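Ectonucleotide pyrophosphatase/phosphodiesterase family member 5 (Mus musculus, PDB 5VEO) is a zinc-binding ectoenzyme of the nucleotide pyrophosphatase/phosphodiesterase family that probably cleaves phosphodiester bonds in a restricted range of nucleotide substrates. Local coordinates at residues 14-19 / 166-171; 48-53 / 334-339; 65-70 / 104-109; 218-223 / 338-343; 358-363 / 372-377. The protein carries 1 engineered substitution. All blocks are in the same frame, centred on the assembly; numbering follows the deposited sequence.

Contact 1. Residues 14-19 / 166-171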
# COMPACT_ATOMS: atom_id res chain seq x y z
N GLN A 14 -1.52 -8.85 23.96
CA GLN A 14 -2.37 -8.17 23.00
C GLN A 14 -2.32 -8.88 21.65
O GLN A 14 -1.32 -9.50 21.27
CB GLN A 14 -1.98 -6.69 22.80
CG GLN A 14 -2.16 -5.68 23.99
CD GLN A 14 -3.61 -5.34 24.37
OE1 GLN A 14 -4.51 -5.34 23.54
NE2 GLN A 14 -3.82 -5.01 25.64
N LYS A 15 -3.41 -8.77 20.92
CA LYS A 15 -3.54 -9.32 19.58
C LYS A 15 -3.92 -8.19 18.65
O LYS A 15 -4.56 -7.23 19.07
CB LYS A 15 -4.61 -10.34 19.53
CG LYS A 15 -4.30 -11.51 20.47
CD LYS A 15 -5.24 -12.63 20.20
CE LYS A 15 -6.67 -12.28 20.56
NZ LYS A 15 -7.08 -12.83 21.89
N VAL A 16 -3.54 -8.34 17.39
CA VAL A 16 -3.79 -7.30 16.39
C VAL A 16 -4.20 -7.96 15.07
O VAL A 16 -3.58 -8.93 14.62
CB VAL A 16 -2.54 -6.43 16.16
CG1 VAL A 16 -2.86 -5.35 15.08
CG2 VAL A 16 -2.07 -5.76 17.44
N LEU A 17 -5.25 -7.41 14.46
CA LEU A 17 -5.67 -7.75 13.10
C LEU A 17 -5.58 -6.48 12.27
O LEU A 17 -6.28 -5.52 12.57
CB LEU A 17 -7.09 -8.29 13.08
CG LEU A 17 -7.71 -8.54 11.72
CD1 LEU A 17 -6.81 -9.42 10.82
CD2 LEU A 17 -9.08 -9.13 11.84
N VAL A 18 -4.72 -6.48 11.25
CA VAL A 18 -4.60 -5.37 10.31
C VAL A 18 -5.35 -5.75 9.05
O VAL A 18 -5.08 -6.79 8.43
CB VAL A 18 -3.13 -5.04 9.99
CG1 VAL A 18 -3.03 -3.84 9.01
CG2 VAL A 18 -2.34 -4.77 11.25
N VAL A 19 -6.29 -4.89 8.66
CA VAL A 19 -7.08 -5.07 7.46
C VAL A 19 -6.71 -3.97 6.48
O VAL A 19 -6.74 -2.80 6.85
CB VAL A 19 -8.58 -5.03 7.75
CG1 VAL A 19 -9.36 -5.25 6.47
CG2 VAL A 19 -8.93 -6.06 8.80
N ILE A 166 -2.74 -17.42 16.42
CA ILE A 166 -1.97 -16.24 16.07
C ILE A 166 -2.29 -15.10 17.02
O ILE A 166 -3.40 -15.00 17.57
CB ILE A 166 -2.21 -15.81 14.61
CG1 ILE A 166 -3.67 -15.37 14.38
CG2 ILE A 166 -1.82 -16.94 13.67
CD1 ILE A 166 -3.94 -14.72 13.00
N ASN A 167 -1.30 -14.25 17.22
CA ASN A 167 -1.53 -12.97 17.86
C ASN A 167 -1.60 -11.83 16.86
O ASN A 167 -1.96 -10.72 17.25
CB ASN A 167 -0.43 -12.62 18.87
CG ASN A 167 0.93 -12.48 18.22
OD1 ASN A 167 1.16 -12.96 17.14
ND2 ASN A 167 1.85 -11.81 18.91
N LEU A 168 -1.23 -12.08 15.61
CA LEU A 168 -1.07 -11.03 14.60
C LEU A 168 -1.61 -11.55 13.29
O LEU A 168 -1.11 -12.56 12.76
CB LEU A 168 0.40 -10.63 14.46
CG LEU A 168 0.74 -9.72 13.29
CD1 LEU A 168 0.01 -8.40 13.47
CD2 LEU A 168 2.23 -9.53 13.22
N GLY A 169 -2.64 -10.90 12.78
CA GLY A 169 -3.25 -11.28 11.52
C GLY A 169 -3.26 -10.13 10.52
O GLY A 169 -3.32 -8.95 10.90
N PHE A 170 -3.20 -10.49 9.24
CA PHE A 170 -3.25 -9.55 8.12
C PHE A 170 -4.32 -10.02 7.14
O PHE A 170 -4.29 -11.18 6.71
CB PHE A 170 -1.91 -9.45 7.39
CG PHE A 170 -0.84 -8.86 8.22
CD1 PHE A 170 -0.69 -7.47 8.28
CD2 PHE A 170 0.01 -9.66 8.98
CE1 PHE A 170 0.28 -6.90 9.07
CE2 PHE A 170 1.00 -9.08 9.77
CZ PHE A 170 1.13 -7.70 9.82
N LEU A 171 -5.24 -9.13 6.79
CA LEU A 171 -6.35 -9.43 5.90
C LEU A 171 -6.38 -8.38 4.80
O LEU A 171 -6.31 -7.19 5.10
CB LEU A 171 -7.67 -9.44 6.67
CG LEU A 171 -8.98 -9.54 5.91
CD1 LEU A 171 -9.06 -10.86 5.16
CD2 LEU A 171 -10.19 -9.38 6.85
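Val16 and Leu168 open a parallel pairing of strands 16-19 and 168-171 in the central sheet of the alkaline phosphatase-like fold; the short axes come within 4.7 Å at an angle of 14°. The bonds alternate in the manner of parallel strands. Val16 N donates to Asn167 O (2.9 Å) while Val16 O accepts from Gly169 N, and the same step is repeated when Val18 N donates to Gly169 O and Val18 O accepts from Leu171 N (2.9 Å). Val16 and Val18 thus spend both backbone polar groups on segment 166-171, whereas Leu17 and Val19 turn theirs to strand 218-222, where they bond with Asn218, Ile220 and Thr222. Gly169 O also receives a C-H...O contact from Leu17 CA at 3.4 Å. The polar side chains are satisfied outside the pair: Gln14 OE1 by Asn218 ND2, Lys15 NZ by Asn216 OD1, and Asn167 OD1 by Asn113 ND2. With CG anti to the backbone N (chi1 173°), Leu17 sends CD1 over the Gly169 backbone, 3.5 Å from Gly169 O; a beta carbon on this glycine would sit tightly against that methyl. Val18 and Phe170 run side by side on the other face of the sheet, where Val18 CB lies 3.8 Å from Phe170 CD1, approaching the ring obliquely.

Contact 2. Residues 48-53 / 334-339. With EDO (1,2-ethanediol), chain K.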
# COMPACT_ATOMS: atom_id res chain seq x y z
N ASN A 48 -7.52 11.48 10.45
CA ASN A 48 -7.99 12.12 9.22
C ASN A 48 -7.01 11.97 8.06
O ASN A 48 -7.42 11.64 6.93
CB ASN A 48 -8.25 13.61 9.45
CG ASN A 48 -9.55 13.88 10.15
OD1 ASN A 48 -10.48 13.06 10.14
ND2 ASN A 48 -9.67 15.09 10.72
N GLN A 49 -5.74 12.31 8.28
CA GLN A 49 -4.75 12.46 7.20
C GLN A 49 -3.53 11.60 7.49
O GLN A 49 -2.66 11.98 8.28
CB GLN A 49 -4.36 13.92 7.00
CG GLN A 49 -5.44 14.71 6.30
CD GLN A 49 -5.69 14.25 4.85
OE1 GLN A 49 -4.83 14.39 3.99
NE2 GLN A 49 -6.84 13.68 4.60
N VAL A 50 -3.46 10.48 6.78
CA VAL A 50 -2.35 9.54 6.83
C VAL A 50 -1.46 9.82 5.65
O VAL A 50 -1.87 9.63 4.49
CB VAL A 50 -2.84 8.09 6.77
CG1 VAL A 50 -1.64 7.11 6.74
CG2 VAL A 50 -3.82 7.82 7.89
N THR A 51 -0.25 10.28 5.92
CA THR A 51 0.72 10.42 4.85
C THR A 51 1.37 9.07 4.63
O THR A 51 2.12 8.57 5.49
CB THR A 51 1.77 11.48 5.19
OG1 THR A 51 1.13 12.73 5.35
CG2 THR A 51 2.77 11.57 4.09
N ASN A 52 1.08 8.48 3.48
CA ASN A 52 1.64 7.19 3.08
C ASN A 52 2.97 7.45 2.37
O ASN A 52 3.57 8.51 2.56
CB ASN A 52 0.59 6.41 2.27
CG ASN A 52 0.07 7.17 1.03
OD1 ASN A 52 0.21 8.41 0.91
ND2 ASN A 52 -0.57 6.43 0.11
N VAL A 53 3.49 6.48 1.63
CA VAL A 53 4.82 6.63 1.05
C VAL A 53 4.77 6.66 -0.47
O VAL A 53 3.90 6.07 -1.13
CB VAL A 53 5.83 5.56 1.52
CG1 VAL A 53 6.01 5.60 3.02
CG2 VAL A 53 5.50 4.19 1.03
N MET A 334 -4.24 10.89 -2.46
CA MET A 334 -3.46 9.66 -2.34
C MET A 334 -3.50 9.06 -0.94
O MET A 334 -3.00 7.94 -0.74
CB MET A 334 -2.01 9.92 -2.74
CG MET A 334 -1.83 10.19 -4.21
SD MET A 334 -2.42 8.87 -5.28
CE MET A 334 -4.00 9.48 -5.77
N HIS A 335 -4.15 9.76 0.04
CA HIS A 335 -4.06 9.31 1.42
C HIS A 335 -5.15 8.28 1.76
O HIS A 335 -6.31 8.43 1.37
CB HIS A 335 -4.17 10.50 2.37
CG HIS A 335 -3.01 11.43 2.26
ND1 HIS A 335 -3.00 12.69 2.79
CD2 HIS A 335 -1.82 11.27 1.64
CE1 HIS A 335 -1.85 13.28 2.51
NE2 HIS A 335 -1.11 12.43 1.82
N PRO A 336 -4.77 7.24 2.50
CA PRO A 336 -5.72 6.18 2.88
C PRO A 336 -6.46 6.48 4.16
O PRO A 336 -6.00 7.22 5.02
CB PRO A 336 -4.79 4.99 3.12
CG PRO A 336 -3.56 5.64 3.70
CD PRO A 336 -3.41 6.95 2.95
N ILE A 337 -7.57 5.76 4.34
CA ILE A 337 -8.27 5.73 5.62
C ILE A 337 -7.38 5.10 6.69
O ILE A 337 -6.52 4.25 6.40
CB ILE A 337 -9.58 4.94 5.58
CG1 ILE A 337 -9.33 3.53 5.05
CG2 ILE A 337 -10.66 5.71 4.90
CD1 ILE A 337 -10.33 2.51 5.47
N PHE A 338 -7.64 5.47 7.94
CA PHE A 338 -7.10 4.75 9.09
C PHE A 338 -8.08 4.85 10.25
O PHE A 338 -8.43 5.96 10.69
CB PHE A 338 -5.73 5.30 9.51
CG PHE A 338 -5.11 4.55 10.66
CD1 PHE A 338 -4.14 3.59 10.41
CD2 PHE A 338 -5.49 4.80 11.97
CE1 PHE A 338 -3.56 2.88 11.47
CE2 PHE A 338 -4.93 4.10 13.01
CZ PHE A 338 -3.95 3.14 12.76
N LEU A 339 -8.51 3.70 10.77
CA LEU A 339 -9.34 3.67 11.95
C LEU A 339 -9.06 2.38 12.70
O LEU A 339 -8.50 1.44 12.14
CB LEU A 339 -10.83 3.81 11.60
CG LEU A 339 -11.63 2.82 10.77
CD1 LEU A 339 -13.14 3.12 10.90
CD2 LEU A 339 -11.20 2.85 9.30
C1 EDO K . 5.41 8.93 5.17
O1 EDO K . 4.93 7.82 5.97
C2 EDO K . 6.24 9.96 5.96
O2 EDO K . 6.67 11.05 5.09
O HOH W 1 -5.79 9.92 5.35
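His335 ND1 donates to Gln49 OE1 at 2.8 Å, joining the loop that leads into strand 338-341 to strand 49-51, its neighbour in the central alkaline phosphatase-like sheet. The acceptor lies in the imidazole plane, yet the donor stands 45° out of the plane of the amide, so the glutamine is not met on a lone pair. NE2 is bonded to Asn329 O; with a carbonyl oxygen at each ring nitrogen, the imidazole is probably protonated on both. One water fastens the backbones, giving to Asn48 O and Pro336 O and accepting from Val50 N. At the other end Asn52 ND2 makes a weak, bent bond to Met334 O (3.0 Å), beside a second bond to the backbone O of the zinc ligand Asp224. Asn52 OD1 is buried without a polar partner, 3.6 Å from His335 CD2, the amide perpendicular to the ring. Val50 O hangs 3.0 Å above one face of that ring, offset toward its rim. The end-to-end directions of the touching parts differ by 112°, and the side chain of Val50 crosses those of Pro336 and Phe338 at about a right angle: Val50 CG1 lies 3.9 Å from Pro336 CG, and Val50 CG2 reaches Phe338 CB at 3.6 Å.

Contact 3. Residues 65-70 / 104-109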
# COMPACT_ATOMS: atom_id res chain seq x y z
N LEU A 65 3.98 -0.71 5.73
CA LEU A 65 3.16 -0.95 6.91
C LEU A 65 3.75 -2.02 7.81
O LEU A 65 3.55 -1.98 9.02
CB LEU A 65 1.74 -1.33 6.50
CG LEU A 65 0.90 -0.24 5.82
CD1 LEU A 65 -0.52 -0.73 5.57
CD2 LEU A 65 0.88 1.06 6.61
N VAL A 66 4.48 -2.98 7.24
CA VAL A 66 5.00 -4.11 8.01
C VAL A 66 6.51 -4.01 8.25
O VAL A 66 7.09 -4.93 8.85
CB VAL A 66 4.62 -5.46 7.38
CG1 VAL A 66 3.11 -5.60 7.32
CG2 VAL A 66 5.24 -5.66 5.97
N THR A 67 7.14 -2.88 7.89
CA THR A 67 8.55 -2.61 8.17
C THR A 67 8.82 -1.27 8.82
O THR A 67 9.88 -1.11 9.45
CB THR A 67 9.40 -2.67 6.89
OG1 THR A 67 9.03 -1.61 6.01
CG2 THR A 67 9.28 -4.01 6.18
N GLY A 68 7.93 -0.29 8.68
CA GLY A 68 8.17 1.05 9.19
C GLY A 68 9.18 1.83 8.40
O GLY A 68 9.64 2.88 8.87
N LEU A 69 9.53 1.36 7.20
CA LEU A 69 10.59 1.94 6.39
C LEU A 69 10.04 2.64 5.15
O LEU A 69 9.03 2.24 4.57
CB LEU A 69 11.56 0.87 5.93
CG LEU A 69 12.43 0.24 7.04
CD1 LEU A 69 13.11 -1.01 6.51
CD2 LEU A 69 13.43 1.24 7.54
N PHE A 70 10.75 3.68 4.73
CA PHE A 70 10.53 4.26 3.41
C PHE A 70 10.99 3.29 2.33
O PHE A 70 11.77 2.35 2.59
CB PHE A 70 11.29 5.58 3.28
CG PHE A 70 10.74 6.66 4.15
CD1 PHE A 70 9.47 7.15 3.92
CD2 PHE A 70 11.49 7.18 5.19
CE1 PHE A 70 8.96 8.16 4.71
CE2 PHE A 70 10.98 8.19 5.98
CZ PHE A 70 9.72 8.68 5.75
N GLU A 104 14.36 -8.82 0.58
CA GLU A 104 15.24 -9.11 1.70
C GLU A 104 16.11 -7.92 2.12
O GLU A 104 16.99 -8.09 2.98
CB GLU A 104 16.07 -10.35 1.36
CG GLU A 104 15.18 -11.58 1.45
CD GLU A 104 15.83 -12.86 1.00
OE1 GLU A 104 16.77 -12.83 0.16
OE2 GLU A 104 15.39 -13.91 1.49
N GLU A 105 15.88 -6.72 1.58
CA GLU A 105 16.53 -5.55 2.16
C GLU A 105 15.88 -5.13 3.47
O GLU A 105 16.42 -4.26 4.17
CB GLU A 105 16.54 -4.40 1.15
CG GLU A 105 17.25 -4.85 -0.11
CD GLU A 105 17.33 -3.83 -1.22
OE1 GLU A 105 17.97 -4.16 -2.24
OE2 GLU A 105 16.78 -2.72 -1.09
N ALA A 106 14.75 -5.74 3.83
CA ALA A 106 14.08 -5.48 5.09
C ALA A 106 13.54 -6.79 5.63
O ALA A 106 13.66 -7.84 4.98
CB ALA A 106 12.94 -4.46 4.93
N THR A 107 12.95 -6.73 6.81
CA THR A 107 12.34 -7.88 7.47
C THR A 107 10.93 -7.51 7.91
O THR A 107 10.78 -6.65 8.80
CB THR A 107 13.18 -8.32 8.67
OG1 THR A 107 14.47 -8.74 8.21
CG2 THR A 107 12.50 -9.46 9.42
N PRO A 108 9.89 -8.13 7.35
CA PRO A 108 8.52 -7.78 7.75
C PRO A 108 8.21 -8.27 9.16
O PRO A 108 8.80 -9.23 9.67
CB PRO A 108 7.65 -8.49 6.71
CG PRO A 108 8.48 -9.67 6.29
CD PRO A 108 9.90 -9.17 6.30
N ILE A 109 7.23 -7.60 9.77
CA ILE A 109 6.96 -7.79 11.18
C ILE A 109 6.54 -9.22 11.52
O ILE A 109 6.74 -9.67 12.65
CB ILE A 109 5.90 -6.76 11.64
CG1 ILE A 109 5.86 -6.75 13.17
CG2 ILE A 109 4.54 -7.05 11.03
CD1 ILE A 109 4.95 -5.69 13.74
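Val66 meets Pro108 and Ile109 with both its carbonyl and its side chain. Its O accepts a weak bond from Ile109 N (2.8 Å), bent to 127° at the hydrogen, and also takes a C-H...O contact from Pro108 CA at 3.4 Å. Beside this polar point Val66 CG2 touches Pro108 CB (3.8 Å), and Val66 CB meets Ile109 CG2 at 4.0 Å. Farther along, the methyl of Ala106 touches two others, with Ala106 CB 3.9 Å from Thr67 CG2 and 3.8 Å from Leu69 CD1. The contact thereby ties the end of helix 58-67 to the start of helix 109-115 in the alkaline phosphatase-like domain, Pro108 being the N-cap residue of the latter. What sets Thr67 is its hydroxyl: with OG1 placed between the backbone N and the carbonyl carbon (chi1 65°), it accepts from Leu69 N at 3.2 Å in an ST turn and bonds back to Tyr63 O, which directs CG2 toward the loop. Gly68, with a positive phi of 73°, turns the chain out of the helix, and it is bonded through its backbone to Asn375. Phe170 of strand 168-173 packs against both Val66 and Ile109, and Leu69 borders the sugar carried by Asn375.

Contact 4. Residues 218-223 / 338-343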
# COMPACT_ATOMS: atom_id res chain seq x y z
N ASN A 218 -7.18 -6.10 18.74
CA ASN A 218 -7.09 -4.73 18.26
C ASN A 218 -7.21 -4.77 16.74
O ASN A 218 -6.30 -5.26 16.06
CB ASN A 218 -5.78 -4.10 18.70
CG ASN A 218 -5.70 -3.95 20.21
OD1 ASN A 218 -6.37 -3.10 20.79
ND2 ASN A 218 -4.92 -4.81 20.86
N LEU A 219 -8.35 -4.30 16.23
CA LEU A 219 -8.65 -4.28 14.80
C LEU A 219 -8.21 -2.94 14.22
O LEU A 219 -8.68 -1.89 14.66
CB LEU A 219 -10.14 -4.50 14.56
CG LEU A 219 -10.67 -4.31 13.15
CD1 LEU A 219 -10.02 -5.32 12.20
CD2 LEU A 219 -12.16 -4.44 13.13
N ILE A 220 -7.32 -2.97 13.23
CA ILE A 220 -6.82 -1.77 12.58
C ILE A 220 -7.26 -1.88 11.13
O ILE A 220 -6.92 -2.86 10.46
CB ILE A 220 -5.30 -1.64 12.71
CG1 ILE A 220 -4.91 -1.53 14.20
CG2 ILE A 220 -4.77 -0.47 11.86
CD1 ILE A 220 -3.45 -1.60 14.47
N VAL A 221 -8.03 -0.90 10.66
CA VAL A 221 -8.56 -0.91 9.30
C VAL A 221 -7.91 0.24 8.55
O VAL A 221 -8.07 1.41 8.93
CB VAL A 221 -10.09 -0.78 9.28
CG1 VAL A 221 -10.61 -0.76 7.83
CG2 VAL A 221 -10.74 -1.91 10.08
N THR A 222 -7.17 -0.07 7.50
CA THR A 222 -6.48 0.98 6.77
C THR A 222 -6.39 0.59 5.30
O THR A 222 -7.19 -0.22 4.80
CB THR A 222 -5.13 1.28 7.46
OG1 THR A 222 -4.54 2.46 6.90
CG2 THR A 222 -4.15 0.12 7.38
N SER A 223 -5.48 1.21 4.58
CA SER A 223 -5.32 0.99 3.15
C SER A 223 -3.92 1.45 2.76
O SER A 223 -3.15 1.98 3.57
CB SER A 223 -6.41 1.73 2.38
OG SER A 223 -6.41 1.40 1.01
N PHE A 338 -7.64 5.47 7.94
CA PHE A 338 -7.10 4.75 9.09
C PHE A 338 -8.08 4.85 10.25
O PHE A 338 -8.43 5.96 10.69
CB PHE A 338 -5.73 5.30 9.51
CG PHE A 338 -5.11 4.55 10.66
CD1 PHE A 338 -4.14 3.59 10.41
CD2 PHE A 338 -5.49 4.80 11.97
CE1 PHE A 338 -3.56 2.88 11.47
CE2 PHE A 338 -4.93 4.10 13.01
CZ PHE A 338 -3.95 3.14 12.76
N LEU A 339 -8.51 3.70 10.77
CA LEU A 339 -9.34 3.67 11.95
C LEU A 339 -9.06 2.38 12.70
O LEU A 339 -8.50 1.44 12.14
CB LEU A 339 -10.83 3.81 11.60
CG LEU A 339 -11.63 2.82 10.77
CD1 LEU A 339 -13.14 3.12 10.90
CD2 LEU A 339 -11.20 2.85 9.30
N ALA A 340 -9.42 2.34 13.98
CA ALA A 340 -9.10 1.14 14.75
C ALA A 340 -10.01 1.02 15.96
O ALA A 340 -10.57 2.01 16.45
CB ALA A 340 -7.64 1.14 15.19
N HIS A 341 -10.14 -0.22 16.44
CA HIS A 341 -10.95 -0.53 17.61
C HIS A 341 -10.28 -1.66 18.37
O HIS A 341 -9.82 -2.62 17.77
CB HIS A 341 -12.35 -0.99 17.22
CG HIS A 341 -13.09 -1.64 18.34
ND1 HIS A 341 -12.96 -2.98 18.64
CD2 HIS A 341 -13.96 -1.13 19.25
CE1 HIS A 341 -13.71 -3.27 19.69
NE2 HIS A 341 -14.32 -2.17 20.08
N GLY A 342 -10.24 -1.55 19.70
CA GLY A 342 -9.83 -2.67 20.50
C GLY A 342 -9.47 -2.25 21.90
O GLY A 342 -9.51 -1.07 22.27
N PRO A 343 -9.08 -3.24 22.71
CA PRO A 343 -8.81 -2.95 24.12
C PRO A 343 -7.65 -1.99 24.33
O PRO A 343 -7.64 -1.27 25.33
CB PRO A 343 -8.53 -4.34 24.71
CG PRO A 343 -8.19 -5.20 23.55
CD PRO A 343 -8.94 -4.66 22.37
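Phe338 leans its ring against two side chains of strand 218-222. Its CG is anti to the backbone N (chi1 -177°), which sends the ring along the neighbouring strand: Phe338 CE1 comes 3.6 Å from Ile220 CG2, while Thr222 OG1 sits near the ring plane, at the edge, 3.7 Å from Phe338 CD1. That hydroxyl is bonded to Ile337 O. Shortening Phe338 to an alanine takes the ring away and is likely to leave a gap beside Ile220 CG2 and Thr222 OG1. On the same face Ile220 CG1 lies 3.9 Å from Ala340 CB.

On the opposite face Val221 and Leu339 lie alongside each other with their side chains aligned. Leu339 holds CG in the crowded position between backbone N and carbonyl carbon (chi1 64°), and CD2 thereby folds to within 3.8 Å of Val221 CB. The strands are antiparallel, at 166°, and two hydrogen-bonded pairs join them: Leu219 with His341, whose Leu219 N to His341 O bond is 2.7 Å, and Val221 with Leu339. Beyond the Leu219-His341 pair, Asn218 OD1 bonds to Ala344 N and lies 3.4 Å from Pro343 CD, its ND2 bonding to Gln14 OE1; a beta carbon on Gly342 would clash with Asn218 OD1.

Strand 218-222 stands between 16-21 and 338-341 in the central sheet of the alkaline phosphatase-like fold. Leu219 and Leu339 face helix 35-42, whereas Ile220 and Phe338 pack against Leu359 of helix 359-366, and Phe338 also touches Val47 of strand 45-51.

Contact 5. Residues 358-363 / 372-377. With NAG (2-acetamido-2-deoxy-beta-D-glucopyranose), chain H.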
# COMPACT_ATOMS: atom_id res chain seq x y z
N ASP A 358 4.60 5.08 10.82
CA ASP A 358 4.43 4.92 12.26
C ASP A 358 3.71 3.63 12.64
O ASP A 358 3.79 3.21 13.80
CB ASP A 358 3.65 6.10 12.84
CG ASP A 358 4.34 7.44 12.63
OD1 ASP A 358 5.59 7.49 12.63
OD2 ASP A 358 3.60 8.45 12.48
N LEU A 359 2.99 2.99 11.71
CA LEU A 359 2.17 1.85 12.09
C LEU A 359 3.03 0.72 12.64
O LEU A 359 2.68 0.07 13.63
CB LEU A 359 1.33 1.36 10.92
CG LEU A 359 0.47 0.13 11.27
CD1 LEU A 359 -0.45 0.41 12.44
CD2 LEU A 359 -0.34 -0.36 10.06
N TYR A 360 4.18 0.47 12.01
CA TYR A 360 5.08 -0.58 12.46
C TYR A 360 5.47 -0.40 13.92
O TYR A 360 5.45 -1.36 14.70
CB TYR A 360 6.31 -0.58 11.56
CG TYR A 360 7.41 -1.56 11.94
CD1 TYR A 360 7.31 -2.91 11.62
CD2 TYR A 360 8.57 -1.12 12.55
CE1 TYR A 360 8.33 -3.80 11.94
CE2 TYR A 360 9.60 -1.99 12.86
CZ TYR A 360 9.46 -3.33 12.57
OH TYR A 360 10.49 -4.17 12.88
N SER A 361 5.80 0.83 14.32
CA SER A 361 6.18 1.09 15.70
C SER A 361 5.02 0.81 16.64
O SER A 361 5.21 0.28 17.75
CB SER A 361 6.63 2.55 15.86
OG SER A 361 7.73 2.86 15.04
N LEU A 362 3.81 1.17 16.21
CA LEU A 362 2.61 0.90 16.99
C LEU A 362 2.39 -0.60 17.14
O LEU A 362 2.11 -1.09 18.24
CB LEU A 362 1.41 1.56 16.33
CG LEU A 362 0.04 1.33 16.97
CD1 LEU A 362 0.07 1.86 18.37
CD2 LEU A 362 -1.07 2.01 16.17
N LEU A 363 2.50 -1.34 16.03
CA LEU A 363 2.34 -2.80 16.07
C LEU A 363 3.34 -3.44 17.01
O LEU A 363 2.99 -4.31 17.82
CB LEU A 363 2.50 -3.40 14.67
CG LEU A 363 1.45 -3.01 13.62
CD1 LEU A 363 1.67 -3.68 12.30
CD2 LEU A 363 0.06 -3.33 14.10
N LEU A 372 12.77 -3.52 14.68
CA LEU A 372 13.99 -3.30 13.92
C LEU A 372 14.10 -1.84 13.52
O LEU A 372 13.13 -1.09 13.58
CB LEU A 372 14.02 -4.20 12.70
CG LEU A 372 13.93 -5.71 12.97
CD1 LEU A 372 13.85 -6.49 11.68
CD2 LEU A 372 15.12 -6.19 13.80
N PRO A 373 15.28 -1.40 13.09
CA PRO A 373 15.45 0.01 12.72
C PRO A 373 14.41 0.43 11.70
O PRO A 373 14.15 -0.27 10.72
CB PRO A 373 16.87 0.05 12.14
CG PRO A 373 17.58 -1.07 12.87
CD PRO A 373 16.54 -2.15 12.94
N HIS A 374 13.80 1.59 11.93
CA HIS A 374 12.67 2.02 11.13
C HIS A 374 12.64 3.54 11.06
O HIS A 374 13.45 4.23 11.68
CB HIS A 374 11.37 1.49 11.72
CG HIS A 374 11.11 1.99 13.09
ND1 HIS A 374 11.48 1.29 14.22
CD2 HIS A 374 10.58 3.16 13.53
CE1 HIS A 374 11.14 1.98 15.30
NE2 HIS A 374 10.60 3.12 14.90
N ASN A 375 11.67 4.07 10.29
CA ASN A 375 11.58 5.50 10.01
C ASN A 375 10.43 6.20 10.71
O ASN A 375 10.30 7.42 10.57
CB ASN A 375 11.45 5.73 8.51
CG ASN A 375 12.66 5.28 7.79
OD1 ASN A 375 12.60 4.51 6.84
ND2 ASN A 375 13.80 5.75 8.25
N GLY A 376 9.58 5.48 11.42
CA GLY A 376 8.46 6.07 12.11
C GLY A 376 8.80 6.34 13.56
O GLY A 376 9.94 6.22 14.00
N SER A 377 7.78 6.74 14.32
CA SER A 377 7.98 7.01 15.73
C SER A 377 6.75 6.61 16.50
O SER A 377 5.64 7.08 16.21
CB SER A 377 8.30 8.48 15.98
OG SER A 377 8.29 8.74 17.38
C1 NAG H . 15.02 5.31 7.67
C2 NAG H . 16.06 6.40 7.54
C3 NAG H . 17.36 5.80 7.04
C4 NAG H . 17.78 4.61 7.89
C5 NAG H . 16.63 3.63 8.08
C6 NAG H . 16.94 2.54 9.08
C7 NAG H . 15.40 8.71 7.04
C8 NAG H . 15.01 9.68 5.97
N2 NAG H . 15.62 7.46 6.64
O3 NAG H . 18.36 6.81 7.08
O4 NAG H . 18.86 3.94 7.25
O5 NAG H . 15.48 4.32 8.57
O6 NAG H . 17.50 3.09 10.27
O7 NAG H . 15.53 9.05 8.22
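Asp358 and Gly376 bring their CA atoms within 4.2 Å, where the chain returns from a loop to the start of helix 359-366; a beta carbon on this glycine would clash with Asp358 CA. The carboxylate closes the return: Asp358 OD1 accepts from Ser377 N at 2.9 Å, met on its anti side and 33° out of the carboxylate plane, while OD2 is held by Asn355 N. At the far end Tyr360 OH accepts from Leu372 N (3.0 Å), the amide nitrogen lying in the plane of the phenol ring. Between these two clasps stands His374. Its chi1 of 62° tucks CG between backbone N and carbonyl carbon, and ND1 then donates to Leu372 O at 3.0 Å, nearly in the imidazole plane, which fixes the rotation of the ring. Against that ring Tyr360 makes an offset edge-to-face pair, its edge toward the imidazole face, with centroids 5.7 Å apart and planes at 63°; His374 CB adds a contact at 3.9 Å to Tyr360 CD2. With only a methyl here, as in alanine, Leu372 O would probably lose this donor and the tyrosine edge the ring it packs on. Next along the loop, Asn375 ND2 carries the N-linked N-acetylglucosamine, bonded to its C1.

Ser377 is the N-cap residue of helix 378-381, its hydroxyl accepting a weak bond from Trp379 N. Helix 359-366 lies against the central sheet of the alkaline phosphatase-like fold, with Leu363 on Val16 and Val18 of strand 16-21; Tyr360 touches Ile109 of helix 109-115, and Asn375 OD1 bonds to Phe70 N just before helix 71-74.

Contacts 1 and 4 lie buried in the central sheet and share its chemistry, regular backbone ladders between apolar faces, parallel in contact 1 and antiparallel in contact 4; strands 16-21 and 218-222 join them directly. Contact 2 uses strand 338-341 as well, but where its chain bends away the ladder gives way to side-chain bonds and a bridging water. Contacts 3 and 5, centred 9 Å apart, hold the helices and loops over one sheet face, with contact 5 the more exposed and glycosylated. Val66 and Ile109 of contact 3 rest on Phe170 of contact 1, and Leu363 of contact 5 spans Val16 and Ile220, tying contacts 1 and 4 to the same helix.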